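Local coordinates for protein putative glutaryl-CoA dehydrogenase (Thermus thermophilus, PDB 2EBA) that is a putative acyl-CoA dehydrogenase family flavoprotein that binds flavin-adenine dinucleotide in a four-chain assembly, at residues 126-131 with 162-167; 168-173 with 189-194; 196-201 with 213-218. All coordinates share one frame; numbering follows the deposited sequence.

Contact 1: 126-131 with 162-167. With FAD (flavin-adenine dinucleotide), chain I.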
loop_
_atom_site.group_PDB
_atom_site.type_symbol
_atom_site.label_atom_id
_atom_site.label_comp_id
_atom_site.label_asym_id
_atom_site.label_seq_id
_atom_site.Cartn_x
_atom_site.Cartn_y
_atom_site.Cartn_z
ATOM N N VAL A 126 3.469 -11.289 41.557
ATOM C CA VAL A 126 3.086 -10.834 40.222
ATOM C C VAL A 126 1.780 -10.030 40.154
ATOM O O VAL A 126 0.804 -10.336 40.834
ATOM C CB VAL A 126 3.020 -12.040 39.253
ATOM C CG1 VAL A 126 2.549 -13.244 39.994
ATOM C CG2 VAL A 126 2.095 -11.754 38.073
ATOM N N GLY A 127 1.783 -8.994 39.320
ATOM C CA GLY A 127 0.606 -8.167 39.185
ATOM C C GLY A 127 0.010 -8.110 37.793
ATOM O O GLY A 127 0.557 -8.652 36.844
ATOM N N CYS A 128 -1.138 -7.455 37.686
ATOM C CA CYS A 128 -1.815 -7.290 36.411
ATOM C C CYS A 128 -2.450 -5.899 36.386
ATOM O O CYS A 128 -2.545 -5.217 37.405
ATOM C CB CYS A 128 -2.869 -8.392 36.201
ATOM S SG CYS A 128 -4.202 -8.389 37.412
ATOM N N PHE A 129 -2.891 -5.484 35.211
ATOM C CA PHE A 129 -3.453 -4.162 35.033
ATOM C C PHE A 129 -4.825 -4.328 34.411
ATOM O O PHE A 129 -4.957 -4.798 33.289
ATOM C CB PHE A 129 -2.487 -3.389 34.135
ATOM C CG PHE A 129 -2.924 -2.007 33.768
ATOM C CD1 PHE A 129 -3.706 -1.793 32.650
ATOM C CD2 PHE A 129 -2.454 -0.915 34.467
ATOM C CE1 PHE A 129 -4.010 -0.514 32.220
ATOM C CE2 PHE A 129 -2.750 0.386 34.048
ATOM C CZ PHE A 129 -3.529 0.585 32.916
ATOM N N GLY A 130 -5.847 -3.964 35.167
ATOM C CA GLY A 130 -7.202 -4.094 34.671
ATOM C C GLY A 130 -7.856 -2.796 34.244
ATOM O O GLY A 130 -8.430 -2.080 35.067
ATOM N N LEU A 131 -7.775 -2.492 32.951
ATOM C CA LEU A 131 -8.386 -1.285 32.412
ATOM C C LEU A 131 -9.501 -1.603 31.417
ATOM O O LEU A 131 -10.630 -1.134 31.572
ATOM C CB LEU A 131 -7.343 -0.423 31.718
ATOM C CG LEU A 131 -7.902 0.877 31.163
ATOM C CD1 LEU A 131 -8.366 1.783 32.312
ATOM C CD2 LEU A 131 -6.831 1.532 30.326
ATOM N N MET A 162 -11.758 -7.409 30.695
ATOM C CA MET A 162 -11.517 -8.424 29.671
ATOM C C MET A 162 -10.101 -8.324 29.127
ATOM O O MET A 162 -9.534 -7.237 29.012
ATOM C CB MET A 162 -12.504 -8.296 28.511
ATOM C CG MET A 162 -13.411 -9.512 28.292
ATOM S SD MET A 162 -12.629 -11.097 28.636
ATOM C CE MET A 162 -12.145 -11.573 27.120
ATOM N N TRP A 163 -9.556 -9.480 28.773
ATOM C CA TRP A 163 -8.224 -9.574 28.204
ATOM C C TRP A 163 -7.144 -9.034 29.133
ATOM O O TRP A 163 -6.310 -8.285 28.693
ATOM C CB TRP A 163 -8.146 -8.801 26.874
ATOM C CG TRP A 163 -9.251 -9.077 25.871
ATOM C CD1 TRP A 163 -10.211 -8.205 25.452
ATOM C CD2 TRP A 163 -9.516 -10.314 25.200
ATOM N NE1 TRP A 163 -11.063 -8.821 24.567
ATOM C CE2 TRP A 163 -10.660 -10.117 24.396
ATOM C CE3 TRP A 163 -8.901 -11.569 25.201
ATOM C CZ2 TRP A 163 -11.200 -11.131 23.607
ATOM C CZ3 TRP A 163 -9.441 -12.579 24.414
ATOM C CH2 TRP A 163 -10.580 -12.351 23.629
ATOM N N ILE A 164 -7.135 -9.411 30.404
ATOM C CA ILE A 164 -6.112 -8.886 31.301
ATOM C C ILE A 164 -4.924 -9.826 31.415
ATOM O O ILE A 164 -5.072 -10.967 31.859
ATOM C CB ILE A 164 -6.698 -8.637 32.695
ATOM C CG1 ILE A 164 -7.976 -7.803 32.558
ATOM C CG2 ILE A 164 -5.672 -7.935 33.588
ATOM C CD1 ILE A 164 -7.812 -6.533 31.754
ATOM N N THR A 165 -3.751 -9.346 31.005
ATOM C CA THR A 165 -2.525 -10.136 31.066
ATOM C C THR A 165 -2.175 -10.414 32.515
ATOM O O THR A 165 -2.387 -9.569 33.383
ATOM C CB THR A 165 -1.353 -9.392 30.403
ATOM O OG1 THR A 165 -1.644 -9.207 29.018
ATOM C CG2 THR A 165 -0.060 -10.175 30.535
ATOM N N ASN A 166 -1.640 -11.606 32.764
ATOM C CA ASN A 166 -1.271 -12.031 34.110
ATOM C C ASN A 166 -2.488 -12.149 35.016
ATOM O O ASN A 166 -2.348 -12.219 36.237
ATOM C CB ASN A 166 -0.274 -11.047 34.741
ATOM C CG ASN A 166 1.102 -11.132 34.118
ATOM O OD1 ASN A 166 1.414 -12.097 33.416
ATOM N ND2 ASN A 166 1.942 -10.133 34.386
ATOM N N GLY A 167 -3.675 -12.155 34.417
ATOM C CA GLY A 167 -4.906 -12.261 35.179
ATOM C C GLY A 167 -4.924 -13.382 36.207
ATOM O O GLY A 167 -5.343 -13.162 37.346
HETATM P PA FAD I . -12.579 -2.169 20.213
HETATM O O1A FAD I . -14.065 -2.402 20.045
HETATM O O2A FAD I . -12.068 -1.099 21.145
HETATM O O5B FAD I . -11.958 -1.970 18.729
HETATM C C5B FAD I . -12.266 -2.690 17.654
HETATM C C4B FAD I . -11.933 -2.134 16.293
HETATM O O4B FAD I . -12.430 -0.627 16.197
HETATM C C3B FAD I . -10.388 -1.642 16.358
HETATM O O3B FAD I . -9.973 -1.619 14.997
HETATM C C2B FAD I . -10.285 -0.133 16.679
HETATM O O2B FAD I . -9.292 0.502 15.968
HETATM C C1B FAD I . -11.562 0.343 16.033
HETATM N N9A FAD I . -11.980 1.586 16.814
HETATM C C8A FAD I . -12.290 1.631 18.100
HETATM N N7A FAD I . -12.636 2.932 18.379
HETATM C C5A FAD I . -12.543 3.672 17.240
HETATM C C6A FAD I . -12.771 5.050 16.909
HETATM N N6A FAD I . -13.163 5.939 17.838
HETATM N N1A FAD I . -12.578 5.469 15.616
HETATM C C2A FAD I . -12.175 4.597 14.643
HETATM N N3A FAD I . -11.948 3.275 14.934
HETATM C C4A FAD I . -12.137 2.794 16.219
HETATM N N1 FAD I . -6.149 -4.457 28.381
HETATM C C2 FAD I . -5.758 -4.076 29.644
HETATM O O2 FAD I . -6.289 -3.094 30.192
HETATM N N3 FAD I . -4.788 -4.779 30.304
HETATM C C4 FAD I . -4.193 -5.873 29.722
HETATM O O4 FAD I . -3.321 -6.508 30.347
HETATM C C4X FAD I . -4.581 -6.283 28.430
HETATM N N5 FAD I . -4.017 -7.390 27.831
HETATM C C5X FAD I . -4.420 -7.816 26.587
HETATM C C6 FAD I . -3.844 -8.981 26.018
HETATM C C7 FAD I . -4.274 -9.446 24.749
HETATM C C7M FAD I . -3.626 -10.706 24.213
HETATM C C8 FAD I . -5.284 -8.731 24.032
HETATM C C8M FAD I . -5.804 -9.157 22.675
HETATM C C9 FAD I . -5.847 -7.575 24.601
HETATM C C9A FAD I . -5.439 -7.087 25.887
HETATM N N10 FAD I . -6.003 -5.946 26.497
HETATM C C10 FAD I . -5.592 -5.547 27.748
HETATM C "C1'" FAD I . -7.064 -5.161 25.848
HETATM C "C2'" FAD I . -6.625 -4.395 24.635
HETATM O "O2'" FAD I . -6.029 -3.175 25.044
HETATM C "C3'" FAD I . -7.839 -4.211 23.772
HETATM O "O3'" FAD I . -7.985 -5.382 22.973
HETATM C "C4'" FAD I . -7.771 -3.003 22.846
HETATM O "O4'" FAD I . -8.104 -1.807 23.557
HETATM C "C5'" FAD I . -8.745 -3.159 21.695
HETATM O "O5'" FAD I . -10.065 -2.936 22.150
HETATM P P FAD I . -11.279 -3.999 22.002
HETATM O O1P FAD I . -10.766 -5.398 21.852
HETATM O O2P FAD I . -12.230 -3.744 23.146
HETATM O O3P FAD I . -11.920 -3.596 20.591
HETATM O O HOH W 1 -2.494 -6.978 32.940
#
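Part of the flavin pocket is built here, where strand 127-130 meets the end of strand 154-165 and the turn after it. Ile-164 carries much of the contact. Its CG2, anti to the backbone N, lies 3.2 Å from Phe-129 O, and its CD1 reaches Gly-130 CA at 3.9 Å. The same CG2 packs against Cys-128 CB. Asn-166 ties the two segments together by its amide. Its ND2 donates to Gly-127 O at 3.2 Å, with an N-H...O angle of 148°. The donor sits almost on the line of the C=O bond, and the acceptor lies close to the plane of the amide. The Val-126 side chain crosses that of Asn-166 at an angle, its CG2 4.0 Å from ND2. Ile-164 to Gly-167 form a type II turn, closed by Gly-167 N bonding to Ile-164 O, and this turn presents Asn-166 to the strand.

Both segments also grip the pyrimidine end of the flavin in FAD. FAD N3 donates to Phe-129 O at 3.0 Å. Leu-131 N donates to FAD O2. From the other segment, Thr-165 N donates to FAD O4 at 2.9 Å in a nearly straight bond of 165°. A water accepts from Phe-129 N at 2.7 Å and lies close to both Thr-165 O and FAD O4. The edge of the Phe-129 ring is turned to the flavin, with N3 in its plane, while Pro-237, Cys-240 and Leu-241 of helix 235-269 pack on its side chain. Trp-163 CB rests on the flavin at FAD C9A, 3.4 Å away. Backbone groups thus read the polar edge of the flavin, as is typical of the FAD site in the acyl-CoA dehydrogenase middle domain.

Contact 2: 168-173 with 189-194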
loop_
_atom_site.group_PDB
_atom_site.type_symbol
_atom_site.label_atom_id
_atom_site.label_comp_id
_atom_site.label_asym_id
_atom_site.label_seq_id
_atom_site.Cartn_x
_atom_site.Cartn_y
_atom_site.Cartn_z
ATOM N N ASN A 168 -4.472 -14.577 35.819
ATOM C CA ASN A 168 -4.436 -15.729 36.730
ATOM C C ASN A 168 -3.106 -15.971 37.460
ATOM O O ASN A 168 -2.981 -16.929 38.223
ATOM C CB ASN A 168 -4.829 -17.016 35.994
ATOM C CG ASN A 168 -6.315 -17.134 35.796
ATOM O OD1 ASN A 168 -6.916 -16.362 35.055
ATOM N ND2 ASN A 168 -6.921 -18.099 36.467
ATOM N N LEU A 169 -2.115 -15.117 37.234
ATOM C CA LEU A 169 -0.828 -15.273 37.901
ATOM C C LEU A 169 -0.719 -14.252 39.027
ATOM O O LEU A 169 -0.026 -14.472 40.022
ATOM C CB LEU A 169 0.329 -15.039 36.914
ATOM C CG LEU A 169 0.523 -15.901 35.663
ATOM C CD1 LEU A 169 1.680 -15.347 34.832
ATOM C CD2 LEU A 169 0.809 -17.328 36.060
ATOM N N ALA A 170 -1.434 -13.142 38.865
ATOM C CA ALA A 170 -1.387 -12.021 39.798
ATOM C C ALA A 170 -1.957 -12.191 41.194
ATOM O O ALA A 170 -2.977 -12.842 41.395
ATOM C CB ALA A 170 -2.023 -10.798 39.145
ATOM N N HIS A 171 -1.270 -11.585 42.159
ATOM C CA HIS A 171 -1.715 -11.581 43.545
ATOM C C HIS A 171 -2.308 -10.192 43.720
ATOM O O HIS A 171 -3.206 -9.981 44.529
ATOM C CB HIS A 171 -0.554 -11.726 44.524
ATOM C CG HIS A 171 0.412 -12.804 44.159
ATOM N ND1 HIS A 171 1.451 -12.600 43.275
ATOM C CD2 HIS A 171 0.499 -14.096 44.554
ATOM C CE1 HIS A 171 2.138 -13.722 43.143
ATOM N NE2 HIS A 171 1.581 -14.644 43.909
ATOM N N LEU A 172 -1.791 -9.243 42.945
ATOM C CA LEU A 172 -2.255 -7.862 43.013
ATOM C C LEU A 172 -2.797 -7.440 41.652
ATOM O O LEU A 172 -2.167 -7.675 40.628
ATOM C CB LEU A 172 -1.098 -6.945 43.427
ATOM C CG LEU A 172 -1.496 -5.588 44.008
ATOM C CD1 LEU A 172 -2.311 -5.807 45.276
ATOM C CD2 LEU A 172 -0.260 -4.764 44.302
ATOM N N ALA A 173 -3.968 -6.809 41.650
ATOM C CA ALA A 173 -4.604 -6.368 40.415
ATOM C C ALA A 173 -4.923 -4.877 40.460
ATOM O O ALA A 173 -5.739 -4.433 41.267
ATOM C CB ALA A 173 -5.888 -7.175 40.162
ATOM N N VAL A 189 -5.939 -4.105 44.258
ATOM C CA VAL A 189 -6.839 -5.166 44.697
ATOM C C VAL A 189 -6.201 -6.541 44.801
ATOM O O VAL A 189 -5.799 -7.113 43.797
ATOM C CB VAL A 189 -8.029 -5.288 43.718
ATOM C CG1 VAL A 189 -8.991 -6.381 44.178
ATOM C CG2 VAL A 189 -8.731 -3.964 43.593
ATOM N N PRO A 190 -6.087 -7.080 46.020
ATOM C CA PRO A 190 -5.488 -8.413 46.149
ATOM C C PRO A 190 -6.412 -9.363 45.381
ATOM O O PRO A 190 -7.621 -9.161 45.350
ATOM C CB PRO A 190 -5.499 -8.646 47.655
ATOM C CG PRO A 190 -5.297 -7.251 48.201
ATOM C CD PRO A 190 -6.243 -6.439 47.336
ATOM N N THR A 191 -5.863 -10.384 44.743
ATOM C CA THR A 191 -6.714 -11.256 43.959
ATOM C C THR A 191 -7.439 -12.316 44.764
ATOM O O THR A 191 -8.291 -13.021 44.224
ATOM C CB THR A 191 -5.929 -11.924 42.809
ATOM O OG1 THR A 191 -4.823 -12.666 43.339
ATOM C CG2 THR A 191 -5.419 -10.864 41.830
ATOM N N ASP A 192 -7.122 -12.429 46.051
ATOM C CA ASP A 192 -7.788 -13.431 46.870
ATOM C C ASP A 192 -8.896 -12.852 47.727
ATOM O O ASP A 192 -9.601 -13.596 48.395
ATOM C CB ASP A 192 -6.786 -14.183 47.743
ATOM C CG ASP A 192 -6.046 -13.280 48.698
ATOM O OD1 ASP A 192 -5.157 -13.791 49.401
ATOM O OD2 ASP A 192 -6.345 -12.068 48.750
ATOM N N THR A 193 -9.064 -11.532 47.705
ATOM C CA THR A 193 -10.128 -10.923 48.491
ATOM C C THR A 193 -11.439 -11.462 47.937
ATOM O O THR A 193 -11.644 -11.506 46.733
ATOM C CB THR A 193 -10.110 -9.385 48.395
ATOM O OG1 THR A 193 -11.275 -8.919 47.709
ATOM C CG2 THR A 193 -8.887 -8.924 47.663
ATOM N N PRO A 194 -12.337 -11.908 48.813
ATOM C CA PRO A 194 -13.611 -12.442 48.330
ATOM C C PRO A 194 -14.360 -11.574 47.320
ATOM O O PRO A 194 -14.322 -10.343 47.385
ATOM C CB PRO A 194 -14.402 -12.693 49.621
ATOM C CG PRO A 194 -13.635 -11.946 50.692
ATOM C CD PRO A 194 -12.215 -12.052 50.270
#
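Thr-191 closes the open end of a beta hairpin by bonding twice to the chain just before strand 172-178. Its OG1 donates to Ala-170 O at 2.7 Å. Its backbone N donates to His-171 O, also at 2.7 Å. Two successive carbonyls are therefore satisfied by one residue. The hydroxyl reaches Ala-170 because OG1 stands between the backbone N and the carbonyl carbon (chi1 58°). This turns CG2 toward the side chains of Ala-170 and Ala-173, which it meets at 4.3 and 4.1 Å from their CB atoms.

Further along, Ala-173 and Val-189 form an antiparallel hydrogen-bonded pair. Ala-173 N donates to Val-189 O at 2.8 Å, and Val-189 N returns a bond to Ala-173 O at 3.0 Å. Between this pair and the Thr-191 N to His-171 O bond, Leu-172 faces Pro-190 in a non-hydrogen-bonded pair. Proline has no N-H to give, and none is needed. Pro-190 CA instead makes a CA-H...O contact of 3.2 Å with His-171 O, which adds to the bond from Thr-191 N. The Leu-172 side chain lies beside the proline ring, with CD1 4.4 Å from CG.

On the other side His-171 N bonds to Val-126 O, and Leu-172 O accepts from Cys-128 N. Asn-168 OD1 bonds to Ser-213 OG, its ND2 bonds weakly to Ala-198 O, and His-171 ND1 has a weak bond with Val-126 N. On the face of Ala-173 and Val-189 lies Phe-196. The pattern is that of an antiparallel beta hairpin, strands 172-178 and 184-190, set as two strands of a three-stranded mixed sheet in the middle domain.

Contact 3: 196-201 with 213-218; sequences FQAREV and SELVLE
Phe-196 and Leu-217 lie side by side on one face of an antiparallel hairpin, their side chains pointing the same way. Phe-196 CG is anti to its backbone N (chi1 -172°), which swings the ring across to the neighbouring strand. Its CD1 comes 3.6 Å from Leu-217 CG. Farther out on the ring, CZ meets Leu-215 CD1 at 4.1 Å, and here the two side chains cross at a slant. The other methyl of Leu-215, CD2, packs on Ala-198 CB at 3.8 Å. These apolar groups make one continuous row. Ile-175 of strand 172-178 packs against Phe-196, Leu-215 and Leu-217, so this face looks into the domain.

The other face is mixed, with Gln-197, Arg-199 and Glu-214 beside Val-216. Arg-199 and Glu-214 also run side by side, and they form a salt bridge, with Arg-199 NH2 2.8 Å from Glu-214 OE1. The carboxylate oxygen sits over one face of the guanidinium, and the two planes are 72° apart. No N-H points at the oxygen, so the attraction is one of charge. Arg-199 is bent at chi3 (-71°), which turns the guanidinium over the neighbouring strand. Its NH1 then meets Val-216 CG2 at 3.4 Å.

Four backbone bonds hold the strands in register. Gln-197 exchanges two with Val-216, the one from Gln-197 N to Val-216 O being almost straight. Arg-199 exchanges two with Glu-214, of which Glu-214 N to Arg-199 O is 2.6 Å. Glu-200 and Ser-213 form a non-hydrogen-bonded pair whose side chains diverge, and Glu-200 pairs with Lys-202. A largely apolar and a more polar face mark an amphipathic antiparallel hairpin, here part of the larger sheet of the acyl-CoA dehydrogenase middle domain.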
loop_
_atom_site.group_PDB
_atom_site.type_symbol
_atom_site.label_atom_id
_atom_site.label_comp_id
_atom_site.label_asym_id
_atom_site.label_seq_id
_atom_site.Cartn_x
_atom_site.Cartn_y
_atom_site.Cartn_z
ATOM N N PHE A 196 -13.728 -11.621 44.100
ATOM C CA PHE A 196 -12.837 -11.409 42.960
ATOM C C PHE A 196 -12.523 -12.717 42.241
ATOM O O PHE A 196 -11.906 -13.610 42.816
ATOM C CB PHE A 196 -11.531 -10.785 43.454
ATOM C CG PHE A 196 -10.606 -10.335 42.353
ATOM C CD1 PHE A 196 -10.568 -8.998 41.972
ATOM C CD2 PHE A 196 -9.758 -11.235 41.721
ATOM C CE1 PHE A 196 -9.696 -8.558 40.975
ATOM C CE2 PHE A 196 -8.883 -10.805 40.723
ATOM C CZ PHE A 196 -8.851 -9.460 40.350
ATOM N N GLN A 197 -12.934 -12.822 40.982
ATOM C CA GLN A 197 -12.685 -14.036 40.213
ATOM C C GLN A 197 -11.902 -13.745 38.943
ATOM O O GLN A 197 -12.168 -12.764 38.255
ATOM C CB GLN A 197 -14.005 -14.714 39.825
ATOM C CG GLN A 197 -14.919 -15.095 40.985
ATOM C CD GLN A 197 -14.364 -16.208 41.868
ATOM O OE1 GLN A 197 -15.084 -16.767 42.704
ATOM N NE2 GLN A 197 -13.082 -16.528 41.698
ATOM N N ALA A 198 -10.942 -14.611 38.641
ATOM C CA ALA A 198 -10.121 -14.470 37.446
ATOM C C ALA A 198 -10.213 -15.758 36.646
ATOM O O ALA A 198 -9.831 -16.817 37.131
ATOM C CB ALA A 198 -8.679 -14.209 37.827
ATOM N N ARG A 199 -10.721 -15.668 35.426
ATOM C CA ARG A 199 -10.843 -16.847 34.584
ATOM C C ARG A 199 -10.037 -16.632 33.322
ATOM O O ARG A 199 -10.105 -15.573 32.697
ATOM C CB ARG A 199 -12.317 -17.112 34.265
ATOM C CG ARG A 199 -13.163 -17.257 35.531
ATOM C CD ARG A 199 -14.510 -17.927 35.292
ATOM N NE ARG A 199 -15.459 -17.084 34.560
ATOM C CZ ARG A 199 -15.939 -15.924 35.007
ATOM N NH1 ARG A 199 -15.558 -15.447 36.191
ATOM N NH2 ARG A 199 -16.812 -15.244 34.268
ATOM N N GLU A 200 -9.251 -17.635 32.964
ATOM C CA GLU A 200 -8.416 -17.547 31.779
ATOM C C GLU A 200 -9.201 -17.628 30.489
ATOM O O GLU A 200 -10.248 -18.265 30.423
ATOM C CB GLU A 200 -7.387 -18.661 31.772
ATOM C CG GLU A 200 -6.430 -18.619 32.917
ATOM C CD GLU A 200 -5.456 -19.767 32.857
ATOM O OE1 GLU A 200 -5.743 -20.725 32.119
ATOM O OE2 GLU A 200 -4.417 -19.726 33.547
ATOM N N VAL A 201 -8.659 -16.980 29.465
ATOM C CA VAL A 201 -9.242 -16.938 28.136
ATOM C C VAL A 201 -8.669 -18.110 27.346
ATOM O O VAL A 201 -7.455 -18.311 27.322
ATOM C CB VAL A 201 -8.884 -15.601 27.433
ATOM C CG1 VAL A 201 -9.390 -15.599 25.991
ATOM C CG2 VAL A 201 -9.477 -14.425 28.229
ATOM N N SER A 213 -6.699 -13.259 31.093
ATOM C CA SER A 213 -7.865 -13.626 31.867
ATOM C C SER A 213 -8.987 -12.622 31.786
ATOM O O SER A 213 -8.863 -11.551 31.197
ATOM C CB SER A 213 -7.458 -13.802 33.329
ATOM O OG SER A 213 -6.235 -14.507 33.427
ATOM N N GLU A 214 -10.101 -13.003 32.381
ATOM C CA GLU A 214 -11.258 -12.143 32.462
ATOM C C GLU A 214 -11.403 -11.933 33.971
ATOM O O GLU A 214 -11.405 -12.896 34.736
ATOM C CB GLU A 214 -12.482 -12.846 31.896
ATOM C CG GLU A 214 -13.726 -12.012 31.972
ATOM C CD GLU A 214 -14.969 -12.826 31.726
ATOM O OE1 GLU A 214 -15.274 -13.725 32.546
ATOM O OE2 GLU A 214 -15.642 -12.565 30.705
ATOM N N LEU A 215 -11.486 -10.680 34.404
ATOM C CA LEU A 215 -11.613 -10.413 35.829
ATOM C C LEU A 215 -13.053 -10.057 36.129
ATOM O O LEU A 215 -13.680 -9.276 35.419
ATOM C CB LEU A 215 -10.685 -9.263 36.267
ATOM C CG LEU A 215 -9.208 -9.347 35.865
ATOM C CD1 LEU A 215 -8.428 -8.171 36.455
ATOM C CD2 LEU A 215 -8.632 -10.661 36.334
ATOM N N VAL A 216 -13.589 -10.666 37.170
ATOM C CA VAL A 216 -14.950 -10.389 37.571
ATOM C C VAL A 216 -14.882 -9.980 39.030
ATOM O O VAL A 216 -14.425 -10.746 39.876
ATOM C CB VAL A 216 -15.862 -11.629 37.420
ATOM C CG1 VAL A 216 -17.252 -11.302 37.899
ATOM C CG2 VAL A 216 -15.917 -12.067 35.969
ATOM N N LEU A 217 -15.294 -8.750 39.304
ATOM C CA LEU A 217 -15.315 -8.233 40.655
ATOM C C LEU A 217 -16.767 -8.118 41.091
ATOM O O LEU A 217 -17.538 -7.334 40.546
ATOM C CB LEU A 217 -14.620 -6.866 40.727
ATOM C CG LEU A 217 -13.097 -6.912 40.564
ATOM C CD1 LEU A 217 -12.759 -6.903 39.088
ATOM C CD2 LEU A 217 -12.450 -5.729 41.281
ATOM N N GLU A 218 -17.128 -8.924 42.079
ATOM C CA GLU A 218 -18.483 -8.951 42.603
ATOM C C GLU A 218 -18.450 -8.503 44.063
ATOM O O GLU A 218 -18.027 -9.257 44.942
ATOM C CB GLU A 218 -19.021 -10.379 42.493
ATOM C CG GLU A 218 -20.501 -10.506 42.199
ATOM C CD GLU A 218 -20.905 -11.955 41.925
ATOM O OE1 GLU A 218 -20.594 -12.837 42.759
ATOM O OE2 GLU A 218 -21.536 -12.213 40.874
#

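Contact 1 is the buried one and lies at the flavin; contacts 2 and 3 are partly buried and sit farther from the centre of the chain. Contacts 1 and 2 share the three-stranded sheet, where 126-131 pairs with 168-173. Contacts 1 and 3 share the five-stranded sheet through Ile-164 N and Ser-213 O. Asn-168 joins contacts 2 and 3. Chemistry follows place. Contact 1 spends backbone groups on a ligand, contact 2 spends them on a hairpin end, and contact 3 adds a salt bridge on its outer face.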